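Local coordinates for protein DNA polymerase (Bacillus phage phi29, PDB 1XI1) that replicates the phage genome by protein-primed, strand-displacing DNA synthesis of high processivity and fidelity, and proofreads with a 3'-5' exonuclease activity, at residues 129-134 with 167-172; 502-507 with 525-530; 177-182 with 376-381; 69-74 with 101-106. The protein carries 2 engineered substitutions. All blocks are in the same frame, centred on the assembly; numbering follows the deposited sequence.

Contact 1: residues 129-134 with 167-172; sequences PVKKIA and KNDIQI. With MG (magnesium ion), chain E; nucleotides of chain A.
In the 3'-5' exonuclease active site, K131 of helix 130-136 reaches across to D169 of helix 160-182, which carries the magnesium ion. The two short helical segments run at 62° to each other, with axes 10.1 Å apart. K131 leaves its backbone pointing away from the partner; a bend at chi2 turns the chain back, and beyond it the chain extends to carry its ammonium group to one carboxylate oxygen. There K131 NZ forms a salt bridge of 3.3 Å with D169 OD1, arriving on the syn side and 15° out of the carboxylate plane. The other oxygen, D169 OD2, binds the magnesium ion at 2.4 Å, so the two oxygens divide the work between lysine and metal. D145, a second ligand of this magnesium site, lies close to K131 as well. At the start of helix 130-136, right after P129 at the N-cap position, V130 N donates a hydrogen bond of 2.9 Å to OP2 of DT4 of chain A; the helix N terminus probably adds electrostatic attraction for this phosphate. Apolar contacts flank the polar ones. V130, with CG1 anti to its backbone N (chi1 -164°), lays that methyl 3.8 Å from I172 CG2 and presents CG2 to the phosphate. On the next turn of the helix, A134 CB meets I172 CD1 at 3.8 Å.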
# COMPACT_ATOMS: atom_id res chain seq x y z
N PRO C 129 -8.33 -9.23 1.21
CA PRO C 129 -9.59 -9.74 0.68
C PRO C 129 -10.36 -10.37 1.84
O PRO C 129 -9.76 -10.76 2.85
CB PRO C 129 -9.14 -10.80 -0.33
CG PRO C 129 -7.76 -10.35 -0.73
CD PRO C 129 -7.18 -9.90 0.58
N VAL C 130 -11.67 -10.49 1.68
CA VAL C 130 -12.51 -11.06 2.72
C VAL C 130 -12.06 -12.46 3.12
O VAL C 130 -11.95 -12.77 4.30
CB VAL C 130 -13.97 -11.16 2.29
CG1 VAL C 130 -14.84 -11.37 3.51
CG2 VAL C 130 -14.37 -9.93 1.54
N LYS C 131 -11.82 -13.31 2.13
CA LYS C 131 -11.40 -14.67 2.41
C LYS C 131 -10.15 -14.66 3.27
O LYS C 131 -10.13 -15.25 4.35
CB LYS C 131 -11.18 -15.44 1.11
CG LYS C 131 -12.45 -15.57 0.26
CD LYS C 131 -13.65 -16.06 1.08
CE LYS C 131 -14.98 -15.81 0.36
NZ LYS C 131 -16.17 -15.98 1.25
N LYS C 132 -9.10 -13.99 2.81
CA LYS C 132 -7.87 -13.90 3.58
C LYS C 132 -8.17 -13.46 5.02
O LYS C 132 -7.74 -14.10 5.97
CB LYS C 132 -6.91 -12.90 2.94
CG LYS C 132 -5.51 -12.86 3.56
CD LYS C 132 -4.65 -11.81 2.88
CE LYS C 132 -3.18 -11.95 3.25
NZ LYS C 132 -2.97 -12.08 4.72
N ILE C 133 -8.92 -12.36 5.17
CA ILE C 133 -9.27 -11.86 6.50
C ILE C 133 -9.92 -12.95 7.34
O ILE C 133 -9.74 -13.01 8.55
CB ILE C 133 -10.24 -10.65 6.42
CG1 ILE C 133 -9.52 -9.43 5.86
CG2 ILE C 133 -10.83 -10.36 7.80
CD1 ILE C 133 -10.43 -8.25 5.56
N ALA C 134 -10.70 -13.80 6.69
CA ALA C 134 -11.38 -14.87 7.39
C ALA C 134 -10.38 -15.91 7.93
O ALA C 134 -10.47 -16.34 9.09
CB ALA C 134 -12.38 -15.52 6.46
N LYS C 167 -24.76 -13.12 4.05
CA LYS C 167 -24.68 -12.95 5.50
C LYS C 167 -23.27 -13.25 5.99
O LYS C 167 -22.74 -12.53 6.82
CB LYS C 167 -25.67 -13.89 6.21
CG LYS C 167 -25.64 -13.76 7.73
CD LYS C 167 -26.66 -14.67 8.40
CE LYS C 167 -26.51 -14.66 9.91
NZ LYS C 167 -27.49 -15.56 10.58
N ASN C 168 -22.67 -14.32 5.46
CA ASN C 168 -21.32 -14.69 5.87
C ASN C 168 -20.31 -13.59 5.49
O ASN C 168 -19.53 -13.15 6.34
CB ASN C 168 -20.90 -16.02 5.22
CG ASN C 168 -19.59 -16.58 5.79
OD1 ASN C 168 -18.80 -17.19 5.07
ND2 ASN C 168 -19.38 -16.38 7.09
N ASP C 169 -20.34 -13.15 4.24
CA ASP C 169 -19.40 -12.12 3.79
C ASP C 169 -19.47 -10.87 4.65
O ASP C 169 -18.43 -10.35 5.06
CB ASP C 169 -19.65 -11.73 2.33
CG ASP C 169 -19.09 -12.74 1.34
OD1 ASP C 169 -18.02 -13.33 1.61
OD2 ASP C 169 -19.72 -12.92 0.28
N ILE C 170 -20.66 -10.38 4.93
CA ILE C 170 -20.76 -9.19 5.74
C ILE C 170 -20.48 -9.47 7.20
O ILE C 170 -20.12 -8.56 7.95
CB ILE C 170 -22.15 -8.54 5.64
CG1 ILE C 170 -23.23 -9.53 6.07
CG2 ILE C 170 -22.39 -8.04 4.23
CD1 ILE C 170 -24.64 -8.97 6.07
N GLN C 171 -20.64 -10.72 7.62
CA GLN C 171 -20.38 -11.04 9.02
C GLN C 171 -18.88 -11.10 9.27
O GLN C 171 -18.39 -10.63 10.30
CB GLN C 171 -21.05 -12.36 9.42
CG GLN C 171 -21.10 -12.57 10.93
CD GLN C 171 -21.90 -13.80 11.36
OE1 GLN C 171 -22.48 -13.80 12.44
NE2 GLN C 171 -21.91 -14.84 10.53
N ILE C 172 -18.15 -11.69 8.32
CA ILE C 172 -16.71 -11.80 8.45
C ILE C 172 -16.10 -10.42 8.64
O ILE C 172 -15.21 -10.24 9.46
CB ILE C 172 -16.09 -12.41 7.20
CG1 ILE C 172 -16.51 -13.88 7.10
CG2 ILE C 172 -14.59 -12.24 7.25
CD1 ILE C 172 -16.02 -14.58 5.84
MG MG E . -19.98 -14.20 -1.74
P DT A 3 -4.41 -7.00 -2.85
OP1 DT A 3 -4.12 -8.06 -1.82
OP2 DT A 3 -4.23 -7.50 -4.28
O5' DT A 3 -5.99 -6.65 -2.70
C5' DT A 3 -7.00 -7.65 -2.93
C4' DT A 3 -8.35 -7.15 -2.47
O4' DT A 3 -8.62 -5.89 -3.14
C3' DT A 3 -9.54 -8.06 -2.76
O3' DT A 3 -10.51 -7.94 -1.71
C2' DT A 3 -10.07 -7.50 -4.07
C1' DT A 3 -9.78 -6.02 -3.96
N1 DT A 3 -9.47 -5.40 -5.25
C2 DT A 3 -10.41 -4.57 -5.82
O2 DT A 3 -11.46 -4.29 -5.27
N3 DT A 3 -10.06 -4.07 -7.05
C4 DT A 3 -8.89 -4.32 -7.76
O4 DT A 3 -8.74 -3.81 -8.87
C5 DT A 3 -7.94 -5.20 -7.09
C7 DT A 3 -6.65 -5.54 -7.76
C6 DT A 3 -8.28 -5.68 -5.89
P DT A 4 -11.98 -8.58 -1.88
OP1 DT A 4 -12.94 -7.51 -1.49
OP2 DT A 4 -12.03 -9.89 -1.18
O5' DT A 4 -12.14 -8.82 -3.45
C5' DT A 4 -13.35 -9.36 -4.00
C4' DT A 4 -14.45 -8.32 -3.95
O4' DT A 4 -13.98 -7.15 -4.64
C3' DT A 4 -15.76 -8.72 -4.64
O3' DT A 4 -16.90 -8.22 -3.96
C2' DT A 4 -15.64 -8.11 -6.02
C1' DT A 4 -14.75 -6.89 -5.80
N1 DT A 4 -13.80 -6.60 -6.89
C2 DT A 4 -14.06 -5.58 -7.79
O2 DT A 4 -15.05 -4.87 -7.72
N3 DT A 4 -13.11 -5.43 -8.78
C4 DT A 4 -11.95 -6.18 -8.95
O4 DT A 4 -11.20 -5.93 -9.89
C5 DT A 4 -11.74 -7.22 -7.96
C7 DT A 4 -10.52 -8.08 -8.07
C6 DT A 4 -12.65 -7.37 -7.00

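Contact 2: residues 502-507 with 525-530; sequences QDIYMK and KFSVKC
Q502 and I504 pair with S527 and K525 in an antiparallel backbone ladder between strands 499-507 and 523-529, within the polymerization region. Q502 and S527 form a hydrogen-bonded pair through two nearly straight bonds: Q502 N to S527 O, 3.1 Å, and S527 N to Q502 O, 3.0 Å. I504 and K525 form the second hydrogen-bonded pair, with I504 N 2.7 Å from K525 O and K525 N bonded back to I504 O. These strands belong to a curled antiparallel sheet that also includes strand 491-496, and D503 with F526 is the non-hydrogen-bonded pair between the two bonded ones. Strand 523-529 also carries K529, which stabilises the primer terminus at the polymerization active site. On the face they share, D503 OD1 sits at the edge of the F526 ring, 3.5 Å from F526 CD1, with carboxylate and ring planes 52° apart; D503 OD2 forms a salt bridge with R491. On the other face S527 OG lies beside I504 CG1, while the amide of Q502 bonds Y494. Farther along, the doubly bent M506 chain lays its methyl across the aliphatic part of extended K525, a tight approach of 3.5 Å between M506 CE and K525 CD.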
# COMPACT_ATOMS: atom_id res chain seq x y z
N GLN C 502 10.70 -18.08 -10.63
CA GLN C 502 11.67 -18.96 -9.98
C GLN C 502 11.11 -20.36 -9.68
O GLN C 502 9.90 -20.54 -9.51
CB GLN C 502 12.13 -18.34 -8.65
CG GLN C 502 12.35 -16.82 -8.70
CD GLN C 502 12.83 -16.23 -7.37
OE1 GLN C 502 12.22 -16.48 -6.34
NE2 GLN C 502 13.91 -15.45 -7.40
N ASP C 503 12.02 -21.33 -9.63
CA ASP C 503 11.69 -22.71 -9.25
C ASP C 503 12.31 -22.88 -7.85
O ASP C 503 13.52 -23.10 -7.71
CB ASP C 503 12.30 -23.73 -10.22
CG ASP C 503 11.40 -24.00 -11.42
OD1 ASP C 503 10.16 -24.10 -11.25
OD2 ASP C 503 11.94 -24.14 -12.54
N ILE C 504 11.46 -22.76 -6.84
CA ILE C 504 11.87 -22.83 -5.44
C ILE C 504 11.90 -24.20 -4.78
O ILE C 504 10.88 -24.91 -4.78
CB ILE C 504 10.95 -21.96 -4.55
CG1 ILE C 504 10.68 -20.61 -5.22
CG2 ILE C 504 11.55 -21.81 -3.16
CD1 ILE C 504 11.88 -19.75 -5.44
N TYR C 505 13.03 -24.55 -4.19
CA TYR C 505 13.16 -25.83 -3.51
C TYR C 505 12.19 -25.81 -2.33
O TYR C 505 12.34 -25.00 -1.42
CB TYR C 505 14.59 -26.02 -3.00
CG TYR C 505 15.66 -26.12 -4.07
CD1 TYR C 505 16.60 -25.10 -4.26
CD2 TYR C 505 15.74 -27.24 -4.90
CE1 TYR C 505 17.59 -25.19 -5.24
CE2 TYR C 505 16.72 -27.34 -5.88
CZ TYR C 505 17.64 -26.32 -6.05
OH TYR C 505 18.59 -26.42 -7.03
N MET C 506 11.21 -26.70 -2.33
CA MET C 506 10.23 -26.71 -1.25
C MET C 506 10.33 -27.95 -0.38
O MET C 506 9.87 -29.03 -0.72
CB MET C 506 8.81 -26.58 -1.82
CG MET C 506 8.00 -25.43 -1.30
SD MET C 506 8.96 -23.91 -1.15
CE MET C 506 8.34 -22.97 -2.53
N LYS C 507 10.99 -27.77 0.76
CA LYS C 507 11.25 -28.86 1.72
C LYS C 507 10.14 -29.91 1.84
O LYS C 507 8.97 -29.56 1.87
CB LYS C 507 11.55 -28.25 3.08
CG LYS C 507 11.83 -29.27 4.17
CD LYS C 507 12.95 -28.78 5.09
CE LYS C 507 13.23 -29.79 6.19
NZ LYS C 507 14.42 -29.40 7.00
N LYS C 525 8.69 -25.95 -6.47
CA LYS C 525 7.58 -25.06 -6.75
C LYS C 525 7.90 -23.93 -7.71
O LYS C 525 8.91 -23.23 -7.56
CB LYS C 525 7.04 -24.45 -5.45
CG LYS C 525 5.93 -23.44 -5.70
CD LYS C 525 5.41 -22.85 -4.42
CE LYS C 525 4.25 -21.92 -4.70
NZ LYS C 525 3.74 -21.33 -3.44
N PHE C 526 7.03 -23.76 -8.69
CA PHE C 526 7.17 -22.69 -9.66
C PHE C 526 6.34 -21.50 -9.16
O PHE C 526 5.14 -21.63 -8.89
CB PHE C 526 6.65 -23.16 -11.01
CG PHE C 526 6.74 -22.12 -12.08
CD1 PHE C 526 7.97 -21.71 -12.57
CD2 PHE C 526 5.58 -21.57 -12.62
CE1 PHE C 526 8.06 -20.78 -13.61
CE2 PHE C 526 5.65 -20.64 -13.65
CZ PHE C 526 6.89 -20.24 -14.15
N SER C 527 6.98 -20.34 -9.02
CA SER C 527 6.25 -19.16 -8.57
C SER C 527 6.53 -17.99 -9.51
O SER C 527 7.65 -17.85 -10.01
CB SER C 527 6.63 -18.79 -7.13
OG SER C 527 7.98 -18.38 -7.04
N VAL C 528 5.51 -17.18 -9.76
CA VAL C 528 5.66 -16.03 -10.65
C VAL C 528 5.31 -14.74 -9.94
O VAL C 528 4.38 -14.67 -9.13
CB VAL C 528 4.76 -16.17 -11.91
CG1 VAL C 528 5.03 -15.01 -12.87
CG2 VAL C 528 5.03 -17.49 -12.61
N LYS C 529 6.08 -13.70 -10.24
CA LYS C 529 5.86 -12.39 -9.67
C LYS C 529 5.79 -11.45 -10.86
O LYS C 529 6.74 -11.35 -11.64
CB LYS C 529 7.03 -11.99 -8.75
CG LYS C 529 7.25 -12.95 -7.58
CD LYS C 529 5.96 -13.14 -6.79
CE LYS C 529 6.13 -14.18 -5.70
NZ LYS C 529 4.82 -14.42 -5.03
N CYS C 530 4.65 -10.80 -11.02
CA CYS C 530 4.47 -9.88 -12.13
C CYS C 530 3.51 -8.75 -11.79
O CYS C 530 2.52 -8.95 -11.09
CB CYS C 530 3.98 -10.62 -13.37
SG CYS C 530 3.91 -9.59 -14.86

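Contact 3: residues 177-182 with 376-381; sequences LLIQFK and GAIKQL
I179 stands with CG2 anti to its backbone N and CG1 beside it (chi1 -71°), which spreads its two arms over A377 and L381 of the facing helix. L381 also holds its CG beside the backbone N (chi1 -70°), and its two methyls part between I179 and Q180. The longer arm of the isoleucine brings I179 CD1 to within 3.9 Å of A377 CB. The shorter branch, I179 CG2, meets L381 CD1 at 3.9 Å, and I378 CD1 reaches the same methyl from one side at 4.3 Å. The second leucine methyl, L381 CD2, passes across the extended chain of Q180, 3.9 Å from Q180 CG and 3.6 Å from Q180 NE2. This last approach is van der Waals packing; Q180 NE2 donates a hydrogen bond to K125 O. No hydrogen bond joins the two segments, and their axes, 10.5 Å apart, are inclined at 65°. The contact joins the exonuclease and polymerization regions by van der Waals packing. Helix 376-393 also carries K379, which helps stabilise the incoming nucleotide, and L384, which lies near Q180. Around the apolar patch, F137 touches A377 and Q183 touches I378, while on helix 160-182 the side chains of L177 and F181 pack against Y59 of strand 57-60.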
# COMPACT_ATOMS: atom_id res chain seq x y z
N LEU C 177 -13.93 -5.84 12.00
CA LEU C 177 -14.01 -4.45 12.44
C LEU C 177 -14.27 -4.38 13.93
O LEU C 177 -13.67 -3.56 14.62
CB LEU C 177 -15.12 -3.69 11.70
CG LEU C 177 -14.85 -3.39 10.22
CD1 LEU C 177 -16.02 -2.64 9.62
CD2 LEU C 177 -13.57 -2.58 10.08
N LEU C 178 -15.17 -5.23 14.44
CA LEU C 178 -15.48 -5.20 15.87
C LEU C 178 -14.24 -5.44 16.73
O LEU C 178 -13.92 -4.65 17.62
CB LEU C 178 -16.57 -6.22 16.22
CG LEU C 178 -16.93 -6.18 17.71
CD1 LEU C 178 -17.43 -4.78 18.09
CD2 LEU C 178 -17.98 -7.23 18.02
N ILE C 179 -13.55 -6.55 16.45
CA ILE C 179 -12.33 -6.90 17.18
C ILE C 179 -11.36 -5.72 17.12
O ILE C 179 -10.73 -5.35 18.12
CB ILE C 179 -11.65 -8.13 16.54
CG1 ILE C 179 -12.49 -9.39 16.80
CG2 ILE C 179 -10.24 -8.26 17.08
CD1 ILE C 179 -12.02 -10.66 16.09
N GLN C 180 -11.26 -5.14 15.94
CA GLN C 180 -10.40 -4.00 15.71
C GLN C 180 -10.85 -2.82 16.59
O GLN C 180 -10.03 -2.20 17.26
CB GLN C 180 -10.42 -3.65 14.21
CG GLN C 180 -9.36 -2.69 13.72
CD GLN C 180 -9.28 -2.66 12.19
OE1 GLN C 180 -10.30 -2.65 11.50
NE2 GLN C 180 -8.06 -2.63 11.66
N PHE C 181 -12.15 -2.51 16.61
CA PHE C 181 -12.64 -1.39 17.43
C PHE C 181 -12.52 -1.63 18.94
O PHE C 181 -12.37 -0.68 19.71
CB PHE C 181 -14.09 -1.04 17.11
CG PHE C 181 -14.25 -0.17 15.90
CD1 PHE C 181 -13.97 -0.66 14.62
CD2 PHE C 181 -14.68 1.15 16.03
CE1 PHE C 181 -14.11 0.15 13.49
CE2 PHE C 181 -14.83 1.97 14.90
CZ PHE C 181 -14.54 1.46 13.63
N LYS C 182 -12.63 -2.89 19.36
CA LYS C 182 -12.52 -3.22 20.78
C LYS C 182 -11.08 -3.10 21.25
O LYS C 182 -10.81 -3.09 22.45
CB LYS C 182 -13.01 -4.65 21.04
CG LYS C 182 -14.51 -4.76 21.29
CD LYS C 182 -14.91 -6.21 21.53
CE LYS C 182 -16.41 -6.36 21.77
NZ LYS C 182 -16.82 -7.79 21.85
N GLY C 376 -3.95 -15.36 15.51
CA GLY C 376 -5.01 -14.92 14.63
C GLY C 376 -5.27 -13.42 14.55
O GLY C 376 -4.40 -12.65 14.17
N ALA C 377 -6.47 -13.01 14.93
CA ALA C 377 -6.89 -11.61 14.87
C ALA C 377 -5.93 -10.60 15.49
O ALA C 377 -5.38 -9.75 14.78
CB ALA C 377 -8.26 -11.47 15.51
N ILE C 378 -5.77 -10.68 16.80
CA ILE C 378 -4.89 -9.79 17.55
C ILE C 378 -3.48 -9.73 16.97
O ILE C 378 -2.82 -8.69 17.02
CB ILE C 378 -4.80 -10.24 19.02
CG1 ILE C 378 -6.19 -10.21 19.65
CG2 ILE C 378 -3.84 -9.32 19.79
CD1 ILE C 378 -6.85 -8.84 19.62
N LYS C 379 -3.01 -10.84 16.41
CA LYS C 379 -1.68 -10.91 15.83
C LYS C 379 -1.59 -10.15 14.51
O LYS C 379 -0.57 -9.52 14.21
CB LYS C 379 -1.28 -12.37 15.60
CG LYS C 379 0.18 -12.55 15.20
CD LYS C 379 0.45 -13.94 14.62
CE LYS C 379 1.92 -14.15 14.39
NZ LYS C 379 2.19 -15.46 13.72
N GLN C 380 -2.64 -10.23 13.70
CA GLN C 380 -2.65 -9.55 12.41
C GLN C 380 -2.78 -8.04 12.64
O GLN C 380 -2.25 -7.24 11.87
CB GLN C 380 -3.81 -10.06 11.54
CG GLN C 380 -3.68 -11.52 11.12
CD GLN C 380 -2.29 -11.84 10.60
OE1 GLN C 380 -1.34 -11.95 11.38
NE2 GLN C 380 -2.15 -11.97 9.29
N LEU C 381 -3.49 -7.66 13.69
CA LEU C 381 -3.66 -6.25 14.00
C LEU C 381 -2.33 -5.70 14.50
O LEU C 381 -1.96 -4.56 14.19
CB LEU C 381 -4.76 -6.07 15.05
CG LEU C 381 -6.18 -6.36 14.55
CD1 LEU C 381 -7.17 -6.29 15.67
CD2 LEU C 381 -6.56 -5.36 13.47

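Contact 4: residues 69-74 with 101-106; sequences FIINWL and YMIDIC
L74 and I105 point their side chains at each other, tip to tip, where helix 63-76 packs on the mixed beta sheet of the exonuclease region. The helix lies almost along the strand beneath it: the short axes of 69-74 and 101-106 diverge by only 24° and stand 11.0 Å apart, a spacing filled by branched aliphatic side chains. With CG anti to the carbonyl carbon (chi1 -70°), L74 sends both methyls toward the sheet, and both methyls abut the end of I105: L74 CD1 is 3.9 Å and L74 CD2 4.0 Å from I105 CD1. One turn earlier the geometry changes. I71 starts obliquely to the strand, but its bent chain (chi2 -52°) swings the terminal methyl inward, so that I71 and I103 pass each other at a slant rather than end to end. I103 and I105, two residues apart on the strand, both face the helix, while D104 between them faces away. I70 closes the row beyond I71, its CG2 lying 4.2 Å from I103 CD1. All five residues are buried; Y90 of strand 89-94 touches I71 and L74, and I119 of strand 114-121 touches I70 and I103, so the helix covers neighbouring strands too. At the centre, I71 CD1 rests against both branches of I103, 3.8 Å from I103 CD1 and 3.9 Å from I103 CG2.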
# COMPACT_ATOMS: atom_id res chain seq x y z
N PHE C 69 -22.48 2.19 -7.53
CA PHE C 69 -23.92 1.97 -7.58
C PHE C 69 -24.63 2.96 -6.66
O PHE C 69 -25.74 3.39 -6.96
CB PHE C 69 -24.29 0.54 -7.17
CG PHE C 69 -23.76 -0.52 -8.09
CD1 PHE C 69 -22.42 -0.88 -8.06
CD2 PHE C 69 -24.60 -1.18 -8.97
CE1 PHE C 69 -21.93 -1.89 -8.90
CE2 PHE C 69 -24.12 -2.20 -9.82
CZ PHE C 69 -22.78 -2.55 -9.77
N ILE C 70 -23.99 3.31 -5.55
CA ILE C 70 -24.59 4.25 -4.61
C ILE C 70 -24.71 5.68 -5.16
O ILE C 70 -25.76 6.30 -5.03
CB ILE C 70 -23.79 4.28 -3.28
CG1 ILE C 70 -23.97 2.95 -2.55
CG2 ILE C 70 -24.28 5.45 -2.40
CD1 ILE C 70 -23.19 2.83 -1.25
N ILE C 71 -23.63 6.20 -5.75
CA ILE C 71 -23.66 7.56 -6.32
C ILE C 71 -24.67 7.60 -7.47
O ILE C 71 -25.40 8.57 -7.63
CB ILE C 71 -22.27 7.98 -6.88
CG1 ILE C 71 -21.20 7.91 -5.78
CG2 ILE C 71 -22.34 9.38 -7.44
CD1 ILE C 71 -21.55 8.64 -4.53
N ASN C 72 -24.70 6.53 -8.27
CA ASN C 72 -25.61 6.40 -9.40
C ASN C 72 -27.04 6.61 -8.93
O ASN C 72 -27.85 7.20 -9.66
CB ASN C 72 -25.52 5.01 -10.02
CG ASN C 72 -24.64 4.96 -11.24
OD1 ASN C 72 -25.04 5.35 -12.33
ND2 ASN C 72 -23.42 4.49 -11.07
N TRP C 73 -27.35 6.09 -7.74
CA TRP C 73 -28.69 6.17 -7.15
C TRP C 73 -28.96 7.58 -6.62
O TRP C 73 -30.01 8.15 -6.89
CB TRP C 73 -28.84 5.16 -5.99
CG TRP C 73 -30.23 5.06 -5.45
CD1 TRP C 73 -31.22 4.21 -5.88
CD2 TRP C 73 -30.83 5.90 -4.45
NE1 TRP C 73 -32.39 4.49 -5.22
CE2 TRP C 73 -32.18 5.52 -4.34
CE3 TRP C 73 -30.35 6.95 -3.66
CZ2 TRP C 73 -33.07 6.15 -3.46
CZ3 TRP C 73 -31.24 7.57 -2.78
CH2 TRP C 73 -32.58 7.17 -2.69
N LEU C 74 -28.00 8.11 -5.87
CA LEU C 74 -28.14 9.44 -5.29
C LEU C 74 -28.40 10.50 -6.35
O LEU C 74 -29.30 11.32 -6.21
CB LEU C 74 -26.88 9.82 -4.50
CG LEU C 74 -26.57 9.10 -3.17
CD1 LEU C 74 -25.20 9.50 -2.66
CD2 LEU C 74 -27.64 9.44 -2.15
N TYR C 101 -12.42 6.72 -0.39
CA TYR C 101 -12.28 6.69 1.06
C TYR C 101 -13.59 7.01 1.78
O TYR C 101 -13.81 6.53 2.89
CB TYR C 101 -11.22 7.68 1.54
CG TYR C 101 -9.79 7.37 1.16
CD1 TYR C 101 -9.31 7.61 -0.13
CD2 TYR C 101 -8.90 6.88 2.12
CE1 TYR C 101 -7.98 7.36 -0.46
CE2 TYR C 101 -7.56 6.62 1.80
CZ TYR C 101 -7.11 6.87 0.51
OH TYR C 101 -5.79 6.62 0.19
N MET C 102 -14.47 7.79 1.17
CA MET C 102 -15.71 8.15 1.85
C MET C 102 -16.83 8.80 1.03
O MET C 102 -16.58 9.55 0.08
CB MET C 102 -15.38 9.09 3.00
CG MET C 102 -16.58 9.75 3.60
SD MET C 102 -16.14 11.17 4.59
CE MET C 102 -16.15 12.44 3.37
N ILE C 103 -18.07 8.50 1.42
CA ILE C 103 -19.26 9.09 0.80
C ILE C 103 -20.09 9.63 1.96
O ILE C 103 -20.63 8.85 2.75
CB ILE C 103 -20.14 8.06 0.05
CG1 ILE C 103 -19.33 7.33 -1.03
CG2 ILE C 103 -21.29 8.78 -0.64
CD1 ILE C 103 -20.18 6.30 -1.84
N ASP C 104 -20.18 10.95 2.07
CA ASP C 104 -20.94 11.58 3.15
C ASP C 104 -22.25 12.09 2.58
O ASP C 104 -22.27 12.90 1.66
CB ASP C 104 -20.14 12.75 3.74
CG ASP C 104 -20.79 13.32 5.00
OD1 ASP C 104 -20.37 14.38 5.49
OD2 ASP C 104 -21.73 12.72 5.53
N ILE C 105 -23.37 11.62 3.13
CA ILE C 105 -24.67 12.03 2.62
C ILE C 105 -25.40 12.92 3.61
O ILE C 105 -25.68 12.52 4.74
CB ILE C 105 -25.53 10.80 2.32
CG1 ILE C 105 -24.73 9.81 1.46
CG2 ILE C 105 -26.81 11.22 1.65
CD1 ILE C 105 -25.45 8.52 1.13
N CYS C 106 -25.71 14.13 3.18
CA CYS C 106 -26.37 15.09 4.05
C CYS C 106 -27.86 15.25 3.73
O CYS C 106 -28.28 15.21 2.57
CB CYS C 106 -25.65 16.44 3.93
SG CYS C 106 -26.12 17.66 5.17

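From the N terminus the four contacts follow one another in series; none encloses or crosses another. Contact 4 closes a loop of 26 residues and fixes helix 63-76 to the exonuclease sheet. Contact 1 follows, joining helices 130-136 and 160-182 across 32 residues at the magnesium site. Helix 160-182 then runs on into contact 3, whose centre is 14 Å from that of contact 1; by spanning 193 residues it ties the exonuclease region to helix 376-393 of the polymerization region. Contact 2 comes last, a local pairing of strands over 17 residues, its centre 43 Å from that of contact 4 on the opposite side of the chain's centre.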